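Local coordinates for Cag pathogenicity island protein (Cag10) (Helicobacter pylori 26695, PDB 6IQT) that probably serves as a VirB8-like inner-membrane component of the cag type IV secretion system, represented here by its soluble domain, which binds copies of itself, at residues L41-S46 with K129-Y134; D55-Y60 with T67-M72. All coordinates share one frame; numbering follows the deposited sequence.

Interaction 1: L41-S46 with K129-Y134; sequences LLFGYS and KQVTIY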
loop_
_atom_site.group_PDB
_atom_site.type_symbol
_atom_site.label_atom_id
_atom_site.label_comp_id
_atom_site.label_asym_id
_atom_site.label_seq_id
_atom_site.Cartn_x
_atom_site.Cartn_y
_atom_site.Cartn_z
ATOM N N LEU A 41 -10.201 -0.097 -12.677
ATOM C CA LEU A 41 -9.267 -0.446 -13.743
ATOM C C LEU A 41 -8.058 -1.213 -13.208
ATOM O O LEU A 41 -7.586 -2.161 -13.846
ATOM C CB LEU A 41 -8.804 0.820 -14.470
ATOM C CG LEU A 41 -9.840 1.571 -15.319
ATOM C CD1 LEU A 41 -9.271 2.947 -15.617
ATOM C CD2 LEU A 41 -10.144 0.810 -16.605
ATOM N N LEU A 42 -7.535 -0.809 -12.048
ATOM C CA LEU A 42 -6.295 -1.370 -11.528
ATOM C C LEU A 42 -6.503 -2.729 -10.861
ATOM O O LEU A 42 -5.722 -3.664 -11.092
ATOM C CB LEU A 42 -5.661 -0.392 -10.540
ATOM C CG LEU A 42 -4.338 -0.842 -9.930
ATOM C CD1 LEU A 42 -3.254 -1.038 -11.000
ATOM C CD2 LEU A 42 -3.882 0.138 -8.881
ATOM N N PHE A 43 -7.534 -2.855 -10.018
ATOM C CA PHE A 43 -7.744 -4.070 -9.243
ATOM C C PHE A 43 -8.727 -5.038 -9.892
ATOM O O PHE A 43 -8.756 -6.215 -9.517
ATOM C CB PHE A 43 -8.237 -3.725 -7.828
ATOM C CG PHE A 43 -7.214 -3.022 -6.988
ATOM C CD1 PHE A 43 -6.189 -3.729 -6.385
ATOM C CD2 PHE A 43 -7.264 -1.649 -6.819
ATOM C CE1 PHE A 43 -5.238 -3.080 -5.621
ATOM C CE2 PHE A 43 -6.312 -0.993 -6.046
ATOM C CZ PHE A 43 -5.301 -1.707 -5.453
ATOM N N GLY A 44 -9.529 -4.572 -10.849
ATOM C CA GLY A 44 -10.471 -5.431 -11.531
ATOM C C GLY A 44 -9.833 -6.115 -12.721
ATOM O O GLY A 44 -8.693 -5.818 -13.076
ATOM N N TYR A 45 -10.591 -7.028 -13.333
ATOM C CA TYR A 45 -10.031 -7.880 -14.378
ATOM C C TYR A 45 -11.140 -8.546 -15.174
ATOM O O TYR A 45 -12.078 -9.096 -14.597
ATOM C CB TYR A 45 -9.112 -8.962 -13.781
ATOM C CG TYR A 45 -8.483 -9.858 -14.831
ATOM C CD1 TYR A 45 -7.311 -9.484 -15.465
ATOM C CD2 TYR A 45 -9.081 -11.060 -15.204
ATOM C CE1 TYR A 45 -6.732 -10.287 -16.432
ATOM C CE2 TYR A 45 -8.512 -11.877 -16.187
ATOM C CZ TYR A 45 -7.328 -11.480 -16.783
ATOM O OH TYR A 45 -6.723 -12.268 -17.743
ATOM N N SER A 46 -11.013 -8.507 -16.497
ATOM C CA SER A 46 -11.843 -9.274 -17.412
ATOM C C SER A 46 -10.951 -9.738 -18.554
ATOM O O SER A 46 -10.110 -8.974 -19.029
ATOM C CB SER A 46 -13.010 -8.444 -17.958
ATOM O OG SER A 46 -13.707 -9.160 -18.967
ATOM N N LYS A 129 -8.899 -5.007 1.003
ATOM C CA LYS A 129 -7.617 -4.325 1.109
ATOM C C LYS A 129 -7.845 -2.922 1.646
ATOM O O LYS A 129 -8.901 -2.328 1.426
ATOM C CB LYS A 129 -6.901 -4.209 -0.246
ATOM C CG LYS A 129 -6.392 -5.521 -0.855
ATOM C CD LYS A 129 -6.002 -5.306 -2.311
ATOM C CE LYS A 129 -5.142 -6.440 -2.850
ATOM N NZ LYS A 129 -5.760 -7.758 -2.566
ATOM N N GLN A 130 -6.838 -2.382 2.321
ATOM C CA GLN A 130 -6.806 -0.958 2.619
ATOM C C GLN A 130 -5.839 -0.295 1.647
ATOM O O GLN A 130 -4.723 -0.776 1.449
ATOM C CB GLN A 130 -6.384 -0.674 4.064
ATOM C CG GLN A 130 -6.493 0.804 4.392
ATOM C CD GLN A 130 -5.559 1.230 5.500
ATOM O OE1 GLN A 130 -5.983 1.415 6.639
ATOM N NE2 GLN A 130 -4.275 1.390 5.173
ATOM N N VAL A 131 -6.288 0.777 1.009
ATOM C CA VAL A 131 -5.568 1.371 -0.107
ATOM C C VAL A 131 -5.334 2.833 0.212
ATOM O O VAL A 131 -6.240 3.517 0.701
ATOM C CB VAL A 131 -6.357 1.235 -1.437
ATOM C CG1 VAL A 131 -5.703 2.049 -2.562
ATOM C CG2 VAL A 131 -6.535 -0.233 -1.825
ATOM N N THR A 132 -4.139 3.310 -0.116
ATOM C CA THR A 132 -3.760 4.716 -0.051
ATOM C C THR A 132 -3.304 5.160 -1.433
ATOM O O THR A 132 -2.417 4.535 -2.021
ATOM C CB THR A 132 -2.606 4.914 0.941
ATOM O OG1 THR A 132 -2.965 4.385 2.221
ATOM C CG2 THR A 132 -2.231 6.378 1.056
ATOM N N ILE A 133 -3.871 6.239 -1.960
ATOM C CA ILE A 133 -3.344 6.751 -3.220
ATOM C C ILE A 133 -2.957 8.214 -3.037
ATOM O O ILE A 133 -3.544 8.952 -2.241
ATOM C CB ILE A 133 -4.303 6.600 -4.433
ATOM C CG1 ILE A 133 -5.452 7.588 -4.358
ATOM C CG2 ILE A 133 -4.799 5.147 -4.648
ATOM C CD1 ILE A 133 -5.904 8.049 -5.725
ATOM N N TYR A 134 -1.958 8.632 -3.804
ATOM C CA TYR A 134 -1.515 10.017 -3.840
ATOM C C TYR A 134 -1.800 10.558 -5.231
ATOM O O TYR A 134 -1.442 9.920 -6.225
ATOM C CB TYR A 134 -0.024 10.111 -3.512
ATOM C CG TYR A 134 0.329 9.596 -2.131
ATOM C CD1 TYR A 134 0.461 8.239 -1.874
ATOM C CD2 TYR A 134 0.523 10.476 -1.080
ATOM C CE1 TYR A 134 0.790 7.774 -0.583
ATOM C CE2 TYR A 134 0.827 10.028 0.187
ATOM C CZ TYR A 134 0.969 8.684 0.433
ATOM O OH TYR A 134 1.290 8.262 1.711
#
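Two neighbouring carbons of the F43 ring, CE1 and CZ, meet K129 and V131 of strand 125-137, which approach obliquely, and every close approach between 41-46 and 129-134 is made by these three side chains. The purely apolar part is F43 against V131: ring atom CZ lies 4.1 Å from methyl CG2, while the other branch of the valine stays further off, with CG1 4.8 Å from CZ. Phenylalanine suits the place because the helix and the strand are well separated, with the CA atoms of F43 and K129 10.4 Å apart, and a large side chain ending in a flat ring can bridge that gap to the short, branched valine. F43 CG is turned anti to the carbonyl carbon (chi1 -67°), which carries the ring toward the sheet. Within the helix, L42 CG stands 4.3 Å above the plane of the F43 ring, offset toward the rim.

The second kind of contact uses the hydrocarbon part of a charged residue. K129 CD comes to 4.1 Å from F43 CE1, and the chain then bends at chi4 (50°), leaving NZ 5.6 Å from that same ring carbon. Lysine thus offers methylenes to the aromatic ring while its ammonium group makes a long, weak ion pair with D163.

K129 and V131 lie two positions apart and so share one face of the antiparallel sheet, beneath the end of helix 30-43, where G44 leaves helical geometry. This layering of helices over a curved sheet is in keeping with the NTF2-like fold of VirB8 domains. The F43 ring also rests on I111 of strand 105-117, I161 of strand 154-163 and M72 of helix 66-80; backbone bonds join K129 to I111 and V131 to F109, securing the strand beneath it.

Interaction 2: D55-Y60 with T67-M72; sequences DQLMQY and TQAMRM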
loop_
_atom_site.group_PDB
_atom_site.type_symbol
_atom_site.label_atom_id
_atom_site.label_comp_id
_atom_site.label_asym_id
_atom_site.label_seq_id
_atom_site.Cartn_x
_atom_site.Cartn_y
_atom_site.Cartn_z
ATOM N N ASP A 55 -4.808 0.682 -21.568
ATOM C CA ASP A 55 -4.750 2.043 -22.103
ATOM C C ASP A 55 -5.475 3.039 -21.197
ATOM O O ASP A 55 -4.991 4.159 -20.977
ATOM C CB ASP A 55 -5.367 2.086 -23.505
ATOM C CG ASP A 55 -4.423 1.576 -24.586
ATOM O OD1 ASP A 55 -3.188 1.593 -24.372
ATOM O OD2 ASP A 55 -4.926 1.164 -25.657
ATOM N N GLN A 56 -6.652 2.668 -20.695
ATOM C CA GLN A 56 -7.382 3.572 -19.804
ATOM C C GLN A 56 -6.634 3.768 -18.491
ATOM O O GLN A 56 -6.467 4.900 -18.024
ATOM C CB GLN A 56 -8.789 3.037 -19.565
ATOM C CG GLN A 56 -9.723 3.255 -20.770
ATOM C CD GLN A 56 -11.191 3.079 -20.398
ATOM O OE1 GLN A 56 -11.568 3.258 -19.240
ATOM N NE2 GLN A 56 -12.015 2.712 -21.372
ATOM N N LEU A 57 -6.143 2.675 -17.899
ATOM C CA LEU A 57 -5.384 2.764 -16.653
ATOM C C LEU A 57 -4.199 3.727 -16.771
ATOM O O LEU A 57 -3.983 4.581 -15.899
ATOM C CB LEU A 57 -4.905 1.364 -16.257
ATOM C CG LEU A 57 -3.983 1.270 -15.044
ATOM C CD1 LEU A 57 -4.653 1.886 -13.832
ATOM C CD2 LEU A 57 -3.621 -0.191 -14.763
HETATM N N MSE A 58 -3.417 3.594 -17.840
HETATM C CA MSE A 58 -2.279 4.457 -18.137
HETATM C C MSE A 58 -2.654 5.956 -18.080
HETATM O O MSE A 58 -1.887 6.800 -17.601
HETATM C CB MSE A 58 -1.750 4.100 -19.527
HETATM C CG MSE A 58 -1.025 2.777 -19.581
HETATM SE SE MSE A 58 0.368 2.714 -18.204
HETATM C CE MSE A 58 -0.438 1.409 -17.016
ATOM N N GLN A 59 -3.867 6.268 -18.551
ATOM C CA GLN A 59 -4.368 7.646 -18.587
ATOM C C GLN A 59 -4.604 8.235 -17.197
ATOM O O GLN A 59 -4.626 9.466 -17.050
ATOM C CB GLN A 59 -5.682 7.695 -19.367
ATOM C CG GLN A 59 -5.506 7.622 -20.847
ATOM C CD GLN A 59 -5.352 8.993 -21.430
ATOM O OE1 GLN A 59 -6.336 9.630 -21.815
ATOM N NE2 GLN A 59 -4.117 9.485 -21.466
ATOM N N TYR A 60 -4.790 7.393 -16.191
ATOM C CA TYR A 60 -4.986 7.841 -14.819
ATOM C C TYR A 60 -3.703 7.901 -14.006
ATOM O O TYR A 60 -3.771 8.177 -12.804
ATOM C CB TYR A 60 -5.981 6.918 -14.104
ATOM C CG TYR A 60 -7.388 7.250 -14.454
ATOM C CD1 TYR A 60 -8.073 8.225 -13.746
ATOM C CD2 TYR A 60 -8.027 6.629 -15.526
ATOM C CE1 TYR A 60 -9.369 8.555 -14.073
ATOM C CE2 TYR A 60 -9.324 6.953 -15.862
ATOM C CZ TYR A 60 -9.988 7.923 -15.133
ATOM O OH TYR A 60 -11.282 8.259 -15.453
ATOM N N THR A 67 4.810 2.607 -14.628
ATOM C CA THR A 67 5.470 1.310 -14.559
ATOM C C THR A 67 4.902 0.453 -13.440
ATOM O O THR A 67 4.640 -0.740 -13.630
ATOM C CB THR A 67 6.967 1.520 -14.378
ATOM O OG1 THR A 67 7.504 2.008 -15.617
ATOM C CG2 THR A 67 7.635 0.234 -14.012
ATOM N N GLN A 68 4.688 1.041 -12.265
ATOM C CA GLN A 68 4.127 0.263 -11.167
ATOM C C GLN A 68 2.689 -0.169 -11.459
ATOM O O GLN A 68 2.296 -1.301 -11.143
ATOM C CB GLN A 68 4.217 1.081 -9.875
ATOM C CG GLN A 68 3.590 0.416 -8.671
ATOM C CD GLN A 68 4.297 -0.856 -8.268
ATOM O OE1 GLN A 68 5.428 -1.125 -8.690
ATOM N NE2 GLN A 68 3.631 -1.656 -7.457
ATOM N N ALA A 69 1.885 0.709 -12.065
ATOM C CA ALA A 69 0.552 0.302 -12.491
ATOM C C ALA A 69 0.620 -0.877 -13.457
ATOM O O ALA A 69 -0.176 -1.820 -13.361
ATOM C CB ALA A 69 -0.180 1.485 -13.135
HETATM N N MSE A 70 1.576 -0.853 -14.374
HETATM C CA MSE A 70 1.721 -1.950 -15.332
HETATM C C MSE A 70 2.135 -3.269 -14.639
HETATM O O MSE A 70 1.664 -4.350 -15.015
HETATM C CB MSE A 70 2.740 -1.576 -16.421
HETATM C CG MSE A 70 2.775 -2.581 -17.563
HETATM SE SE MSE A 70 1.054 -2.633 -18.497
HETATM C CE MSE A 70 1.662 -2.568 -20.314
ATOM N N ARG A 71 2.989 -3.181 -13.615
ATOM C CA ARG A 71 3.359 -4.391 -12.877
ATOM C C ARG A 71 2.148 -5.012 -12.190
ATOM O O ARG A 71 2.007 -6.242 -12.143
ATOM C CB ARG A 71 4.450 -4.086 -11.854
ATOM C CG ARG A 71 5.809 -3.823 -12.466
ATOM C CD ARG A 71 6.863 -3.573 -11.381
ATOM N NE ARG A 71 8.204 -3.485 -11.950
ATOM C CZ ARG A 71 9.006 -4.528 -12.141
ATOM N NH1 ARG A 71 8.612 -5.744 -11.791
ATOM N NH2 ARG A 71 10.210 -4.355 -12.680
HETATM N N MSE A 72 1.249 -4.184 -11.661
HETATM C CA MSE A 72 0.068 -4.721 -11.004
HETATM C C MSE A 72 -0.925 -5.293 -12.001
HETATM O O MSE A 72 -1.578 -6.309 -11.741
HETATM C CB MSE A 72 -0.593 -3.633 -10.156
HETATM C CG MSE A 72 0.349 -3.069 -9.122
HETATM SE SE MSE A 72 -0.482 -1.678 -8.086
HETATM C CE MSE A 72 -1.995 -2.703 -7.475
#
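The side chains of L57 and M58, neighbours on helix 50-59, converge on the small methyl of A69. Here the packing is closest: M58 CE reaches to 3.9 Å from A69 CB and passes 4.0 Å from M70 N, and L57 CD2 lies 4.2 Å from the A69 methyl. L57 CD2 also rests 4.1 Å from A69 O, so the leucine branch packs against backbone as well as side chain. Alanine fits because its single methyl leaves room for both longer side chains between helices whose axes are 10.1 Å apart at closest approach. M58, like M70 and M72 a selenomethionine in this crystal, leaves its backbone to one side of the partner helix; bends at chi2 (-52°) and chi3 then swing its terminal methyl inward, a reach that an unbranched, flexible chain allows.

The two helices form an antiparallel hairpin, their directions 146° apart, joined by a short connection within the helical layer of the VirB8 domain. Inside this layer L57 continues onto F38 of helix 30-43, and M72, nearly one turn on from A69, faces I161 of the sheet.

Beyond A69 the packing becomes sparser. M70 CB is 4.4 Å from M58 CE, and the rest of the M70 chain is partly exposed and in contact with M120 of the second subunit. On another side of helix 66-80, R71 NH2 is hydrogen-bonded to the carbonyl oxygens of T119 and E121 of that subunit.

Overall arrangement
Interaction 1 lies near the centre of the chain and joins the helical layer to the sheet, whereas interaction 2 holds two helices of that layer together nearer the surface of the chain. Both rely on van der Waals contact, but differently: an aromatic ring spans the wider gap to the strand, while a leucine, a flexible selenomethionine and a small alanine suit the helix pair. Along the chain, 55-60 and 67-72 fall within the loop closed by 41-46 and 129-134. In space the contacts merge through M72, whose CE lies 3.7 Å from L42 CD2, and through L57 packing on L42. Residues of both sets of segments also touch the second subunit.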